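Local coordinates for Slr1438 protein (Synechocystis sp., PDB 3K25), which is of unknown function but is probably a carbohydrate-binding isomerase of the aldose 1-epimerase family, at residues A[25-37]-A[92-104]. Sequence-based numbering, arbitrary orientation.
Sequences LSLVPGRGGLVTE and GFARDLPWEVIGQ
With CG beside its own backbone N and anti to the carbonyl carbon (chi1 -66°), and the indole turned by a chi2 of 51°, Trp99 lays one face of its ring against Gly33. The CA of Gly33 stands 3.9 Å from the centroid of the five-membered ring, 12° off the normal, a CH-pi contact. A side chain on Gly33 would run into the indole, and positive phi also favours glycine there. Gly32 brings its CA to the carbonyl oxygens of Ala94 and Arg95, and its backbone angles themselves call for glycine. At the ring edge, Trp99 NE1 donates almost straight to Ala94 O, 3.3 Å away and in the indole plane, which fixes the ring's rotation. The turn 29-33 joins strands 23-28 and 34-40 of a small antiparallel sheet and meets the approach to strand 100-105, an outermost strand of the large sheet in this galactose mutarotase-like fold. Pro29 O accepts hydrogen bonds from Trp99 N (2.8 Å) and Gly33 N, which reach it from opposite faces of its carbonyl plane. Replacing Trp99 by an alanine is likely to leave Gly33 without its aromatic cover and Ala94 O without the indole N-H. Phe134 meets the indole edge-to-face, while Gly32 N makes a weak hydrogen bond to Leu97 O.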
loop_
_atom_site.group_PDB
_atom_site.type_symbol
_atom_site.label_atom_id
_atom_site.label_comp_id
_atom_site.label_asym_id
_atom_site.label_seq_id
_atom_site.Cartn_x
_atom_site.Cartn_y
_atom_site.Cartn_z
ATOM N N LEU A 25 1.019 13.822 9.222
ATOM C CA LEU A 25 1.036 13.032 8.001
ATOM C C LEU A 25 0.694 13.890 6.782
ATOM O O LEU A 25 -0.052 14.878 6.878
ATOM C CB LEU A 25 0.047 11.868 8.156
ATOM C CG LEU A 25 -0.182 10.860 7.027
ATOM C CD1 LEU A 25 -0.647 9.542 7.644
ATOM C CD2 LEU A 25 -1.200 11.395 6.020
ATOM N N SER A 26 1.256 13.512 5.641
ATOM C CA SER A 26 1.009 14.225 4.402
ATOM C C SER A 26 0.361 13.288 3.397
ATOM O O SER A 26 0.934 12.260 3.034
ATOM C CB SER A 26 2.318 14.777 3.831
ATOM O OG SER A 26 2.968 15.617 4.770
ATOM N N LEU A 27 -0.839 13.647 2.950
ATOM C CA LEU A 27 -1.567 12.844 1.981
ATOM C C LEU A 27 -1.911 13.696 0.757
ATOM O O LEU A 27 -2.460 14.782 0.893
ATOM C CB LEU A 27 -2.821 12.267 2.649
ATOM C CG LEU A 27 -3.992 11.678 1.864
ATOM C CD1 LEU A 27 -3.538 10.841 0.702
ATOM C CD2 LEU A 27 -4.825 10.872 2.834
ATOM N N VAL A 28 -1.545 13.225 -0.435
ATOM C CA VAL A 28 -1.830 13.957 -1.665
ATOM C C VAL A 28 -2.731 13.095 -2.572
ATOM O O VAL A 28 -2.259 12.266 -3.361
ATOM C CB VAL A 28 -0.488 14.411 -2.365
ATOM C CG1 VAL A 28 0.607 13.444 -2.051
ATOM C CG2 VAL A 28 -0.668 14.554 -3.883
ATOM N N PRO A 29 -4.058 13.282 -2.442
ATOM C CA PRO A 29 -5.183 12.631 -3.131
ATOM C C PRO A 29 -5.197 12.534 -4.657
ATOM O O PRO A 29 -5.677 11.552 -5.204
ATOM C CB PRO A 29 -6.395 13.393 -2.597
ATOM C CG PRO A 29 -5.829 14.733 -2.247
ATOM C CD PRO A 29 -4.548 14.372 -1.584
ATOM N N GLY A 30 -4.691 13.553 -5.340
ATOM C CA GLY A 30 -4.669 13.526 -6.793
ATOM C C GLY A 30 -3.671 12.525 -7.359
ATOM O O GLY A 30 -3.719 12.208 -8.552
ATOM N N ARG A 31 -2.768 12.032 -6.511
ATOM C CA ARG A 31 -1.759 11.060 -6.922
ATOM C C ARG A 31 -2.040 9.677 -6.365
ATOM O O ARG A 31 -1.156 9.055 -5.777
ATOM C CB ARG A 31 -0.370 11.471 -6.440
ATOM C CG ARG A 31 0.156 12.736 -7.029
ATOM C CD ARG A 31 0.346 12.636 -8.516
ATOM N NE ARG A 31 1.637 13.209 -8.876
ATOM C CZ ARG A 31 2.775 12.531 -8.829
ATOM N NH1 ARG A 31 2.758 11.265 -8.455
ATOM N NH2 ARG A 31 3.923 13.124 -9.125
ATOM N N GLY A 32 -3.265 9.198 -6.525
ATOM C CA GLY A 32 -3.597 7.876 -6.033
ATOM C C GLY A 32 -4.042 7.786 -4.585
ATOM O O GLY A 32 -3.942 6.714 -3.998
ATOM N N GLY A 33 -4.554 8.875 -4.012
ATOM C CA GLY A 33 -4.988 8.849 -2.618
ATOM C C GLY A 33 -3.835 8.362 -1.759
ATOM O O GLY A 33 -4.003 7.593 -0.815
ATOM N N LEU A 34 -2.652 8.851 -2.106
ATOM C CA LEU A 34 -1.401 8.475 -1.485
ATOM C C LEU A 34 -0.918 9.210 -0.241
ATOM O O LEU A 34 -0.866 10.443 -0.209
ATOM C CB LEU A 34 -0.290 8.555 -2.550
ATOM C CG LEU A 34 1.164 8.321 -2.121
ATOM C CD1 LEU A 34 1.346 6.850 -1.741
ATOM C CD2 LEU A 34 2.117 8.702 -3.244
ATOM N N VAL A 35 -0.560 8.423 0.775
ATOM C CA VAL A 35 0.036 8.919 2.016
ATOM C C VAL A 35 1.507 8.971 1.588
ATOM O O VAL A 35 2.081 7.944 1.229
ATOM C CB VAL A 35 -0.076 7.889 3.179
ATOM C CG1 VAL A 35 0.850 8.285 4.322
ATOM C CG2 VAL A 35 -1.490 7.815 3.676
ATOM N N THR A 36 2.123 10.141 1.604
ATOM C CA THR A 36 3.509 10.220 1.173
ATOM C C THR A 36 4.484 10.177 2.330
ATOM O O THR A 36 5.427 9.393 2.318
ATOM C CB THR A 36 3.756 11.496 0.392
ATOM O OG1 THR A 36 3.402 12.616 1.212
ATOM C CG2 THR A 36 2.907 11.522 -0.859
ATOM N N GLU A 37 4.258 11.025 3.329
ATOM C CA GLU A 37 5.151 11.082 4.485
ATOM C C GLU A 37 4.388 11.045 5.795
ATOM O O GLU A 37 3.248 11.494 5.871
ATOM C CB GLU A 37 6.005 12.353 4.432
ATOM C CG GLU A 37 6.659 12.604 3.085
ATOM C CD GLU A 37 7.739 13.672 3.135
ATOM O OE1 GLU A 37 7.587 14.664 3.884
ATOM O OE2 GLU A 37 8.743 13.526 2.411
ATOM N N GLY A 92 -2.347 -2.455 -10.901
ATOM C CA GLY A 92 -3.562 -1.764 -11.295
ATOM C C GLY A 92 -3.447 -0.306 -11.697
ATOM O O GLY A 92 -2.447 0.125 -12.277
ATOM N N PHE A 93 -4.478 0.462 -11.374
ATOM C CA PHE A 93 -4.514 1.875 -11.734
ATOM C C PHE A 93 -4.859 2.814 -10.584
ATOM O O PHE A 93 -4.763 4.030 -10.730
ATOM C CB PHE A 93 -5.528 2.074 -12.863
ATOM C CG PHE A 93 -6.808 1.315 -12.661
ATOM C CD1 PHE A 93 -7.687 1.662 -11.628
ATOM C CD2 PHE A 93 -7.139 0.247 -13.506
ATOM C CE1 PHE A 93 -8.882 0.962 -11.436
ATOM C CE2 PHE A 93 -8.338 -0.467 -13.329
ATOM C CZ PHE A 93 -9.212 -0.108 -12.290
ATOM N N ALA A 94 -5.280 2.257 -9.457
ATOM C CA ALA A 94 -5.651 3.083 -8.324
ATOM C C ALA A 94 -4.507 4.027 -7.961
ATOM O O ALA A 94 -4.726 5.215 -7.681
ATOM C CB ALA A 94 -6.016 2.207 -7.143
ATOM N N ARG A 95 -3.286 3.498 -7.996
ATOM C CA ARG A 95 -2.101 4.277 -7.658
ATOM C C ARG A 95 -1.892 5.455 -8.610
ATOM O O ARG A 95 -1.381 6.497 -8.208
ATOM C CB ARG A 95 -0.864 3.377 -7.713
ATOM C CG ARG A 95 -0.453 3.070 -9.141
ATOM C CD ARG A 95 0.240 1.736 -9.308
ATOM N NE ARG A 95 1.612 1.747 -8.838
ATOM C CZ ARG A 95 2.606 1.126 -9.456
ATOM N NH1 ARG A 95 2.377 0.450 -10.570
ATOM N NH2 ARG A 95 3.826 1.171 -8.951
ATOM N N ASP A 96 -2.298 5.268 -9.865
ATOM C CA ASP A 96 -2.139 6.248 -10.938
ATOM C C ASP A 96 -3.261 7.254 -11.171
ATOM O O ASP A 96 -3.173 8.045 -12.106
ATOM C CB ASP A 96 -1.922 5.515 -12.265
ATOM C CG ASP A 96 -0.880 4.427 -12.169
ATOM O OD1 ASP A 96 0.282 4.739 -11.830
ATOM O OD2 ASP A 96 -1.225 3.256 -12.431
ATOM N N LEU A 97 -4.309 7.234 -10.353
ATOM C CA LEU A 97 -5.438 8.146 -10.563
ATOM C C LEU A 97 -5.754 9.084 -9.418
ATOM O O LEU A 97 -5.411 8.822 -8.263
ATOM C CB LEU A 97 -6.705 7.356 -10.867
ATOM C CG LEU A 97 -6.737 6.548 -12.154
ATOM C CD1 LEU A 97 -7.871 5.546 -12.043
ATOM C CD2 LEU A 97 -6.897 7.454 -13.363
ATOM N N PRO A 98 -6.417 10.208 -9.728
ATOM C CA PRO A 98 -6.753 11.140 -8.644
ATOM C C PRO A 98 -8.013 10.693 -7.915
ATOM O O PRO A 98 -8.945 10.183 -8.536
ATOM C CB PRO A 98 -6.940 12.471 -9.374
ATOM C CG PRO A 98 -7.428 12.037 -10.755
ATOM C CD PRO A 98 -6.555 10.847 -11.055
ATOM N N TRP A 99 -8.008 10.870 -6.595
ATOM C CA TRP A 99 -9.129 10.541 -5.719
ATOM C C TRP A 99 -9.730 11.877 -5.252
ATOM O O TRP A 99 -9.047 12.906 -5.280
ATOM C CB TRP A 99 -8.627 9.755 -4.504
ATOM C CG TRP A 99 -8.070 8.377 -4.813
ATOM C CD1 TRP A 99 -7.120 8.054 -5.754
ATOM C CD2 TRP A 99 -8.370 7.149 -4.118
ATOM N NE1 TRP A 99 -6.809 6.712 -5.675
ATOM C CE2 TRP A 99 -7.558 6.135 -4.683
ATOM C CE3 TRP A 99 -9.243 6.813 -3.071
ATOM C CZ2 TRP A 99 -7.592 4.804 -4.231
ATOM C CZ3 TRP A 99 -9.277 5.486 -2.623
ATOM C CH2 TRP A 99 -8.454 4.501 -3.206
ATOM N N GLU A 100 -10.996 11.876 -4.834
ATOM C CA GLU A 100 -11.637 13.111 -4.365
ATOM C C GLU A 100 -11.857 13.037 -2.865
ATOM O O GLU A 100 -12.151 11.960 -2.330
ATOM C CB GLU A 100 -13.021 13.305 -4.988
ATOM C CG GLU A 100 -13.143 12.933 -6.437
ATOM C CD GLU A 100 -14.580 12.965 -6.927
ATOM O OE1 GLU A 100 -15.428 12.231 -6.362
ATOM O OE2 GLU A 100 -14.851 13.725 -7.881
ATOM N N VAL A 101 -11.736 14.174 -2.184
ATOM C CA VAL A 101 -11.990 14.198 -0.749
ATOM C C VAL A 101 -13.508 14.349 -0.574
ATOM O O VAL A 101 -14.099 15.326 -1.044
ATOM C CB VAL A 101 -11.285 15.384 -0.068
ATOM C CG1 VAL A 101 -11.508 15.323 1.433
ATOM C CG2 VAL A 101 -9.812 15.361 -0.386
ATOM N N ILE A 102 -14.137 13.379 0.085
ATOM C CA ILE A 102 -15.579 13.426 0.296
ATOM C C ILE A 102 -15.918 13.467 1.773
ATOM O O ILE A 102 -17.036 13.153 2.167
ATOM C CB ILE A 102 -16.294 12.196 -0.322
ATOM C CG1 ILE A 102 -15.999 10.944 0.508
ATOM C CG2 ILE A 102 -15.843 12.005 -1.767
ATOM C CD1 ILE A 102 -16.983 9.816 0.280
ATOM N N GLY A 103 -14.953 13.846 2.594
ATOM C CA GLY A 103 -15.211 13.908 4.018
ATOM C C GLY A 103 -14.017 14.285 4.872
ATOM O O GLY A 103 -12.859 14.163 4.463
ATOM N N GLN A 104 -14.307 14.745 6.079
ATOM C CA GLN A 104 -13.265 15.139 7.014
ATOM C C GLN A 104 -13.831 15.230 8.424
ATOM O O GLN A 104 -14.915 15.784 8.636
ATOM C CB GLN A 104 -12.692 16.492 6.616
ATOM C CG GLN A 104 -11.692 17.034 7.589
ATOM C CD GLN A 104 -11.529 18.517 7.429
ATOM O OE1 GLN A 104 -11.640 19.037 6.320
ATOM N NE2 GLN A 104 -11.254 19.215 8.528
#